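Local structure of envelope glycoprotein (5XEA) at residues L42-C54 with C66-L80. The protein probably attaches the virus to a host-cell receptor and later induces fusion of the virion with the host membrane. Numbering follows the deposited sequence.
Sequences LTAGYRTAWVAYC and CNARLLHYPPSRDEL
Two donors reach OE1 of E79 from the same face of the carboxylate: R47 NH2, at 2.9 Å from OE1 on its syn side, and the backbone N of S76, on its anti side. R47 meets the carboxylate end-on, NH1 going to OE2 at 2.9 Å, in a salt bridge whose two planes are 39° apart. A bend at chi3 (61°) in the otherwise extended arginine also turns NE onto the carbonyl of Y73, where NE and Y73 O lie 2.8 Å apart, the donor in the carbonyl plane. The guanidinium is thus fixed along two edges. With S76 N giving to OE1 of E79 and E79 N giving to S76 OG, S76 and E79 form a capping box at the start of helix 77-86; one carboxylate both caps the helix and ties it to strand 40-56.

Further along, the strands form an antiparallel hairpin. The T48 and H72 side chains lie side by side, pointing the same way, and T48 OG1 and H72 ND1 share a hydrogen bond of 2.8 Å, with OG1 at the edge of the ring, near its plane. With CG anti to the backbone N (chi1 174°), W50 lays its indole against strand 65-72: CZ2 sits 3.6 Å from A68 CB, R69 N lies over one face, and L70 meets the edge. On the other side of the sheet the R69 guanidinium is sandwiched between the N67 amide and V51, while R69 NH1 donates to the backbone O of N67 at 2.9 Å. The C54-C66 disulfide bridges a non-hydrogen-bonded pair, stapling the hairpin toward its turn.

W140 of strand 133-156 packs against R47, A49 and Y73, while M437 of helix 421-437 touches W50 and L70. Y439 of a neighbouring subunit meets the W50 ring edge-to-face, and where strand 65-72 ends, strand 187-192 pairs with T43 and G45.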
ATOM      1  N   LEU B  42       3.895 -16.264  18.850  1.00 46.40           N
ATOM      2  CA  LEU B  42       4.738 -15.388  19.648  1.00 45.15           C
ATOM      3  C   LEU B  42       4.147 -15.320  21.046  1.00 45.76           C
ATOM      4  O   LEU B  42       3.014 -14.863  21.228  1.00 44.82           O
ATOM      5  CB  LEU B  42       4.841 -13.992  19.035  1.00 41.10           C
ATOM      6  CG  LEU B  42       5.387 -12.921  19.987  1.00 37.21           C
ATOM      7  CD1 LEU B  42       6.859 -13.150  20.299  1.00 33.37           C
ATOM      8  CD2 LEU B  42       5.160 -11.537  19.405  1.00 38.37           C
ATOM      9  N   THR B  43       4.891 -15.812  22.019  1.00 41.48           N
ATOM     10  CA  THR B  43       4.565 -15.594  23.425  1.00 44.78           C
ATOM     11  C   THR B  43       5.526 -14.546  23.963  1.00 37.91           C
ATOM     12  O   THR B  43       6.749 -14.719  23.880  1.00 43.59           O
ATOM     13  CB  THR B  43       4.655 -16.889  24.231  1.00 46.13           C
ATOM     14  OG1 THR B  43       3.733 -17.840  23.690  1.00 49.86           O
ATOM     15  CG2 THR B  43       4.295 -16.623  25.689  1.00 50.75           C
ATOM     16  N   ALA B  44       4.976 -13.452  24.481  1.00 40.12           N
ATOM     17  CA  ALA B  44       5.788 -12.369  25.021  1.00 40.39           C
ATOM     18  C   ALA B  44       5.281 -12.000  26.405  1.00 36.62           C
ATOM     19  O   ALA B  44       4.080 -11.790  26.597  1.00 37.95           O
ATOM     20  CB  ALA B  44       5.772 -11.141  24.107  1.00 38.92           C
ATOM     21  N   GLY B  45       6.192 -11.921  27.358  1.00 36.53           N
ATOM     22  CA  GLY B  45       5.834 -11.583  28.724  1.00 33.63           C
ATOM     23  C   GLY B  45       6.789 -10.575  29.325  1.00 36.81           C
ATOM     24  O   GLY B  45       7.973 -10.532  28.990  1.00 36.94           O
ATOM     25  N   TYR B  46       6.249  -9.753  30.233  1.00 31.24           N
ATOM     26  CA  TYR B  46       7.033  -8.740  30.927  1.00 30.60           C
ATOM     27  C   TYR B  46       6.715  -8.781  32.412  1.00 32.60           C
ATOM     28  O   TYR B  46       5.624  -9.188  32.819  1.00 36.96           O
ATOM     29  CB  TYR B  46       6.785  -7.316  30.371  1.00 31.95           C
ATOM     30  CG  TYR B  46       5.393  -6.763  30.593  1.00 39.94           C
ATOM     31  CD1 TYR B  46       5.093  -5.994  31.718  1.00 32.43           C
ATOM     32  CD2 TYR B  46       4.381  -6.998  29.667  1.00 33.56           C
ATOM     33  CE1 TYR B  46       3.818  -5.499  31.919  1.00 31.08           C
ATOM     34  CE2 TYR B  46       3.105  -6.508  29.864  1.00 33.18           C
ATOM     35  CZ  TYR B  46       2.824  -5.755  30.986  1.00 40.90           C
ATOM     36  OH  TYR B  46       1.543  -5.267  31.161  1.00 34.87           O
ATOM     37  N   ARG B  47       7.685  -8.351  33.212  1.00 36.85           N
ATOM     38  CA  ARG B  47       7.512  -8.248  34.656  1.00 34.85           C
ATOM     39  C   ARG B  47       8.545  -7.271  35.188  1.00 35.97           C
ATOM     40  O   ARG B  47       9.735  -7.392  34.873  1.00 32.68           O
ATOM     41  CB  ARG B  47       7.662  -9.611  35.331  1.00 33.98           C
ATOM     42  CG  ARG B  47       7.602  -9.582  36.871  1.00 40.34           C
ATOM     43  CD  ARG B  47       7.515 -11.016  37.371  1.00 36.84           C
ATOM     44  NE  ARG B  47       8.697 -11.767  36.972  1.00 41.26           N
ATOM     45  CZ  ARG B  47       8.825 -13.086  37.056  1.00 42.82           C
ATOM     46  NH1 ARG B  47       7.837 -13.826  37.540  1.00 39.96           N
ATOM     47  NH2 ARG B  47       9.960 -13.654  36.661  1.00 40.97           N
ATOM     48  N   THR B  48       8.090  -6.324  35.995  1.00 35.30           N
ATOM     49  CA  THR B  48       8.962  -5.315  36.584  1.00 31.67           C
ATOM     50  C   THR B  48       8.463  -5.003  37.986  1.00 35.84           C
ATOM     51  O   THR B  48       7.258  -5.067  38.266  1.00 32.34           O
ATOM     52  CB  THR B  48       8.991  -4.051  35.684  1.00 41.92           C
ATOM     53  OG1 THR B  48       9.677  -4.356  34.462  1.00 35.35           O
ATOM     54  CG2 THR B  48       9.662  -2.885  36.350  1.00 33.74           C
ATOM     55  N   ALA B  49       9.400  -4.668  38.874  1.00 34.95           N
ATOM     56  CA  ALA B  49       9.071  -4.198  40.212  1.00 33.16           C
ATOM     57  C   ALA B  49       9.446  -2.725  40.350  1.00 32.33           C
ATOM     58  O   ALA B  49      10.461  -2.284  39.806  1.00 32.78           O
ATOM     59  CB  ALA B  49       9.796  -5.031  41.282  1.00 30.57           C
ATOM     60  N   TRP B  50       8.597  -1.960  41.029  1.00 32.11           N
ATOM     61  CA  TRP B  50       8.960  -0.652  41.579  1.00 33.99           C
ATOM     62  C   TRP B  50       9.360  -0.862  43.029  1.00 34.07           C
ATOM     63  O   TRP B  50       8.559  -1.367  43.820  1.00 33.15           O
ATOM     64  CB  TRP B  50       7.806   0.353  41.503  1.00 29.89           C
ATOM     65  CG  TRP B  50       8.065   1.677  42.185  1.00 33.43           C
ATOM     66  CD1 TRP B  50       7.529   2.108  43.371  1.00 34.37           C
ATOM     67  CD2 TRP B  50       8.928   2.736  41.732  1.00 37.07           C
ATOM     68  NE1 TRP B  50       8.003   3.366  43.677  1.00 39.02           N
ATOM     69  CE2 TRP B  50       8.861   3.772  42.689  1.00 33.70           C
ATOM     70  CE3 TRP B  50       9.746   2.907  40.609  1.00 36.11           C
ATOM     71  CZ2 TRP B  50       9.575   4.973  42.555  1.00 36.69           C
ATOM     72  CZ3 TRP B  50      10.468   4.097  40.480  1.00 34.49           C
ATOM     73  CH2 TRP B  50      10.374   5.118  41.456  1.00 34.77           C
ATOM     74  N   VAL B  51      10.593  -0.495  43.369  1.00 39.56           N
ATOM     75  CA  VAL B  51      11.111  -0.640  44.728  1.00 35.44           C
ATOM     76  C   VAL B  51      11.612   0.722  45.203  1.00 33.31           C
ATOM     77  O   VAL B  51      12.558   1.273  44.623  1.00 35.74           O
ATOM     78  CB  VAL B  51      12.233  -1.694  44.806  1.00 34.95           C
ATOM     79  CG1 VAL B  51      12.730  -1.850  46.242  1.00 36.97           C
ATOM     80  CG2 VAL B  51      11.738  -3.045  44.261  1.00 44.40           C
ATOM     81  N   ALA B  52      10.977   1.266  46.241  1.00 32.61           N
ATOM     82  CA  ALA B  52      11.383   2.532  46.859  1.00 33.07           C
ATOM     83  C   ALA B  52      11.732   2.289  48.326  1.00 36.28           C
ATOM     84  O   ALA B  52      10.846   2.051  49.155  1.00 38.32           O
ATOM     85  CB  ALA B  52      10.291   3.598  46.733  1.00 35.32           C
ATOM     86  N   TYR B  53      13.014   2.379  48.644  1.00 39.56           N
ATOM     87  CA  TYR B  53      13.523   2.237  50.004  1.00 34.57           C
ATOM     88  C   TYR B  53      14.007   3.607  50.474  1.00 39.76           C
ATOM     89  O   TYR B  53      14.982   4.144  49.944  1.00 38.68           O
ATOM     90  CB  TYR B  53      14.648   1.210  50.025  1.00 38.69           C
ATOM     91  CG  TYR B  53      15.233   0.921  51.392  1.00 37.84           C
ATOM     92  CD1 TYR B  53      14.493   0.251  52.359  1.00 39.99           C
ATOM     93  CD2 TYR B  53      16.540   1.296  51.709  1.00 39.11           C
ATOM     94  CE1 TYR B  53      15.037  -0.037  53.615  1.00 43.08           C
ATOM     95  CE2 TYR B  53      17.091   1.013  52.967  1.00 39.81           C
ATOM     96  CZ  TYR B  53      16.334   0.341  53.906  1.00 41.22           C
ATOM     97  OH  TYR B  53      16.865   0.050  55.145  1.00 42.87           O
ATOM     98  N   CYS B  54      13.337   4.174  51.461  1.00 32.45           N
ATOM     99  CA  CYS B  54      13.601   5.545  51.864  1.00 35.88           C
ATOM    100  C   CYS B  54      14.017   5.573  53.324  1.00 38.12           C
ATOM    101  O   CYS B  54      13.729   4.643  54.074  1.00 36.13           O
ATOM    102  CB  CYS B  54      12.360   6.408  51.654  1.00 33.04           C
ATOM    103  SG  CYS B  54      11.744   6.346  49.943  1.00 47.02           S
ATOM    104  N   CYS B  66      15.726   8.754  49.174  1.00 37.29           N
ATOM    105  CA  CYS B  66      15.165   7.499  48.677  1.00 46.73           C
ATOM    106  C   CYS B  66      16.062   6.869  47.628  1.00 48.18           C
ATOM    107  O   CYS B  66      16.688   7.560  46.814  1.00 41.95           O
ATOM    108  CB  CYS B  66      13.776   7.677  48.041  1.00 56.27           C
ATOM    109  SG  CYS B  66      12.427   8.113  49.160  1.00 72.05           S
ATOM    110  N   ASN B  67      16.087   5.536  47.644  1.00 41.68           N
ATOM    111  CA  ASN B  67      16.590   4.717  46.545  1.00 39.45           C
ATOM    112  C   ASN B  67      15.356   4.071  45.922  1.00 36.62           C
ATOM    113  O   ASN B  67      14.906   3.011  46.364  1.00 36.79           O
ATOM    114  CB  ASN B  67      17.578   3.682  47.019  1.00 41.04           C
ATOM    115  CG  ASN B  67      18.091   2.822  45.897  1.00 45.50           C
ATOM    116  OD1 ASN B  67      18.067   3.223  44.733  1.00 48.34           O
ATOM    117  ND2 ASN B  67      18.545   1.624  46.233  1.00 51.29           N
ATOM    118  N   ALA B  68      14.801   4.736  44.907  1.00 33.92           N
ATOM    119  CA  ALA B  68      13.519   4.386  44.298  1.00 37.43           C
ATOM    120  C   ALA B  68      13.751   4.155  42.817  1.00 38.44           C
ATOM    121  O   ALA B  68      14.233   5.057  42.124  1.00 39.57           O
ATOM    122  CB  ALA B  68      12.489   5.510  44.511  1.00 32.59           C
ATOM    123  N   ARG B  69      13.417   2.960  42.331  1.00 37.24           N
ATOM    124  CA  ARG B  69      13.787   2.602  40.970  1.00 37.68           C
ATOM    125  C   ARG B  69      12.966   1.408  40.524  1.00 35.28           C
ATOM    126  O   ARG B  69      12.383   0.687  41.342  1.00 31.79           O
ATOM    127  CB  ARG B  69      15.286   2.281  40.854  1.00 37.48           C
ATOM    128  CG  ARG B  69      15.726   0.976  41.506  1.00 32.89           C
ATOM    129  CD  ARG B  69      15.769   1.067  43.025  1.00 38.08           C
ATOM    130  NE  ARG B  69      16.384  -0.104  43.638  1.00 40.85           N
ATOM    131  CZ  ARG B  69      16.286  -0.440  44.927  1.00 40.74           C
ATOM    132  NH1 ARG B  69      15.574   0.295  45.789  1.00 35.25           N
ATOM    133  NH2 ARG B  69      16.910  -1.531  45.354  1.00 41.12           N
ATOM    134  N   LEU B  70      12.929   1.210  39.206  1.00 35.17           N
ATOM    135  CA  LEU B  70      12.324   0.033  38.608  1.00 34.46           C
ATOM    136  C   LEU B  70      13.375  -1.055  38.488  1.00 40.45           C
ATOM    137  O   LEU B  70      14.523  -0.785  38.126  1.00 43.92           O
ATOM    138  CB  LEU B  70      11.762   0.352  37.216  1.00 30.88           C
ATOM    139  CG  LEU B  70      10.612   1.349  37.151  1.00 37.88           C
ATOM    140  CD1 LEU B  70      10.445   1.876  35.705  1.00 36.14           C
ATOM    141  CD2 LEU B  70       9.309   0.708  37.704  1.00 29.15           C
ATOM    142  N   LEU B  71      12.969  -2.293  38.759  1.00 35.48           N
ATOM    143  CA  LEU B  71      13.848  -3.449  38.632  1.00 41.06           C
ATOM    144  C   LEU B  71      13.169  -4.474  37.739  1.00 33.95           C
ATOM    145  O   LEU B  71      12.049  -4.902  38.031  1.00 42.55           O
ATOM    146  CB  LEU B  71      14.153  -4.047  40.014  1.00 33.65           C
ATOM    147  CG  LEU B  71      14.875  -3.113  40.968  1.00 41.57           C
ATOM    148  CD1 LEU B  71      14.996  -3.758  42.340  1.00 37.00           C
ATOM    149  CD2 LEU B  71      16.249  -2.750  40.415  1.00 45.44           C
ATOM    150  N   HIS B  72      13.827  -4.863  36.653  1.00 40.32           N
ATOM    151  CA  HIS B  72      13.221  -5.787  35.695  1.00 40.22           C
ATOM    152  C   HIS B  72      13.437  -7.237  36.113  1.00 39.22           C
ATOM    153  O   HIS B  72      14.544  -7.611  36.499  1.00 37.96           O
ATOM    154  CB  HIS B  72      13.797  -5.554  34.311  1.00 33.59           C
ATOM    155  CG  HIS B  72      13.557  -4.171  33.805  1.00 41.36           C
ATOM    156  ND1 HIS B  72      12.315  -3.574  33.856  1.00 33.29           N
ATOM    157  CD2 HIS B  72      14.400  -3.259  33.264  1.00 45.82           C
ATOM    158  CE1 HIS B  72      12.399  -2.354  33.352  1.00 46.81           C
ATOM    159  NE2 HIS B  72      13.652  -2.141  32.981  1.00 53.60           N
ATOM    160  N   TYR B  73      12.376  -8.045  36.035  1.00 39.11           N
ATOM    161  CA  TYR B  73      12.446  -9.485  36.291  1.00 37.23           C
ATOM    162  C   TYR B  73      11.793 -10.239  35.137  1.00 38.69           C
ATOM    163  O   TYR B  73      10.768 -10.905  35.318  1.00 41.58           O
ATOM    164  CB  TYR B  73      11.767  -9.859  37.610  1.00 37.00           C
ATOM    165  CG  TYR B  73      12.419  -9.273  38.839  1.00 45.60           C
ATOM    166  CD1 TYR B  73      13.307 -10.025  39.608  1.00 44.42           C
ATOM    167  CD2 TYR B  73      12.137  -7.968  39.243  1.00 37.50           C
ATOM    168  CE1 TYR B  73      13.904  -9.490  40.742  1.00 46.34           C
ATOM    169  CE2 TYR B  73      12.732  -7.430  40.349  1.00 33.67           C
ATOM    170  CZ  TYR B  73      13.615  -8.192  41.105  1.00 47.61           C
ATOM    171  OH  TYR B  73      14.201  -7.641  42.229  1.00 54.25           O
ATOM    172  N   PRO B  74      12.361 -10.158  33.938  1.00 37.26           N
ATOM    173  CA  PRO B  74      11.748 -10.813  32.791  1.00 43.50           C
ATOM    174  C   PRO B  74      11.588 -12.298  33.059  1.00 38.51           C
ATOM    175  O   PRO B  74      12.452 -12.906  33.706  1.00 44.20           O
ATOM    176  CB  PRO B  74      12.755 -10.555  31.658  1.00 37.31           C
ATOM    177  CG  PRO B  74      14.055 -10.396  32.382  1.00 42.42           C
ATOM    178  CD  PRO B  74      13.705  -9.640  33.626  1.00 40.84           C
ATOM    179  N   PRO B  75      10.492 -12.911  32.609  1.00 44.73           N
ATOM    180  CA  PRO B  75      10.287 -14.340  32.889  1.00 38.56           C
ATOM    181  C   PRO B  75      11.332 -15.201  32.202  1.00 42.26           C
ATOM    182  O   PRO B  75      11.812 -14.891  31.110  1.00 45.63           O
ATOM    183  CB  PRO B  75       8.880 -14.620  32.347  1.00 42.73           C
ATOM    184  CG  PRO B  75       8.644 -13.544  31.316  1.00 40.65           C
ATOM    185  CD  PRO B  75       9.411 -12.338  31.775  1.00 43.01           C
ATOM    186  N   SER B  76      11.713 -16.272  32.888  1.00 41.67           N
ATOM    187  CA  SER B  76      12.524 -17.323  32.301  1.00 49.48           C
ATOM    188  C   SER B  76      11.723 -18.053  31.224  1.00 48.87           C
ATOM    189  O   SER B  76      10.498 -17.920  31.117  1.00 48.10           O
ATOM    190  CB  SER B  76      12.958 -18.316  33.375  1.00 51.03           C
ATOM    191  OG  SER B  76      11.808 -19.008  33.833  1.00 56.30           O
ATOM    192  N   ARG B  77      12.423 -18.854  30.426  1.00 45.24           N
ATOM    193  CA  ARG B  77      11.731 -19.615  29.387  1.00 48.31           C
ATOM    194  C   ARG B  77      10.660 -20.522  29.986  1.00 47.94           C
ATOM    195  O   ARG B  77       9.525 -20.565  29.499  1.00 53.11           O
ATOM    196  CB  ARG B  77      12.740 -20.418  28.573  1.00 59.62           C
ATOM    197  CG  ARG B  77      12.125 -21.249  27.475  1.00 58.46           C
ATOM    198  CD  ARG B  77      13.223 -21.913  26.688  1.00 64.68           C
ATOM    199  NE  ARG B  77      12.739 -22.580  25.490  1.00 78.76           N
ATOM    200  CZ  ARG B  77      13.456 -22.756  24.385  1.00 80.03           C
ATOM    201  NH1 ARG B  77      14.695 -22.307  24.315  1.00 74.44           N
ATOM    202  NH2 ARG B  77      12.911 -23.365  23.350  1.00 80.52           N
ATOM    203  N   ASP B  78      10.999 -21.238  31.063  1.00 51.24           N
ATOM    204  CA  ASP B  78      10.023 -22.094  31.733  1.00 58.49           C
ATOM    205  C   ASP B  78       8.844 -21.293  32.270  1.00 57.21           C
ATOM    206  O   ASP B  78       7.688 -21.722  32.151  1.00 49.41           O
ATOM    207  CB  ASP B  78      10.702 -22.857  32.868  1.00 69.11           C
ATOM    208  CG  ASP B  78      11.754 -23.829  32.370  1.00 82.06           C
ATOM    209  OD1 ASP B  78      11.581 -24.376  31.261  1.00 71.32           O
ATOM    210  OD2 ASP B  78      12.745 -24.041  33.098  1.00 92.47           O
ATOM    211  N   GLU B  79       9.118 -20.134  32.887  1.00 55.35           N
ATOM    212  CA  GLU B  79       8.037 -19.257  33.322  1.00 47.34           C
ATOM    213  C   GLU B  79       7.176 -18.843  32.140  1.00 47.48           C
ATOM    214  O   GLU B  79       5.946 -18.948  32.183  1.00 50.04           O
ATOM    215  CB  GLU B  79       8.604 -18.017  34.029  1.00 52.69           C
ATOM    216  CG  GLU B  79       9.091 -18.246  35.456  1.00 62.72           C
ATOM    217  CD  GLU B  79       9.491 -16.949  36.161  1.00 57.93           C
ATOM    218  OE1 GLU B  79      10.563 -16.387  35.849  1.00 51.60           O
ATOM    219  OE2 GLU B  79       8.716 -16.491  37.021  1.00 56.33           O
ATOM    220  N   LEU B  80       7.813 -18.369  31.069  1.00 50.19           N
ATOM    221  CA  LEU B  80       7.067 -17.884  29.908  1.00 51.69           C
ATOM    222  C   LEU B  80       6.135 -18.960  29.367  1.00 59.15           C
ATOM    223  O   LEU B  80       4.959 -18.695  29.080  1.00 53.39           O
ATOM    224  CB  LEU B  80       8.042 -17.412  28.827  1.00 47.05           C
ATOM    225  CG  LEU B  80       7.456 -16.475  27.774  1.00 50.61           C
ATOM    226  CD1 LEU B  80       6.538 -15.474  28.432  1.00 41.45           C
ATOM    227  CD2 LEU B  80       8.567 -15.768  27.032  1.00 46.13           C
TER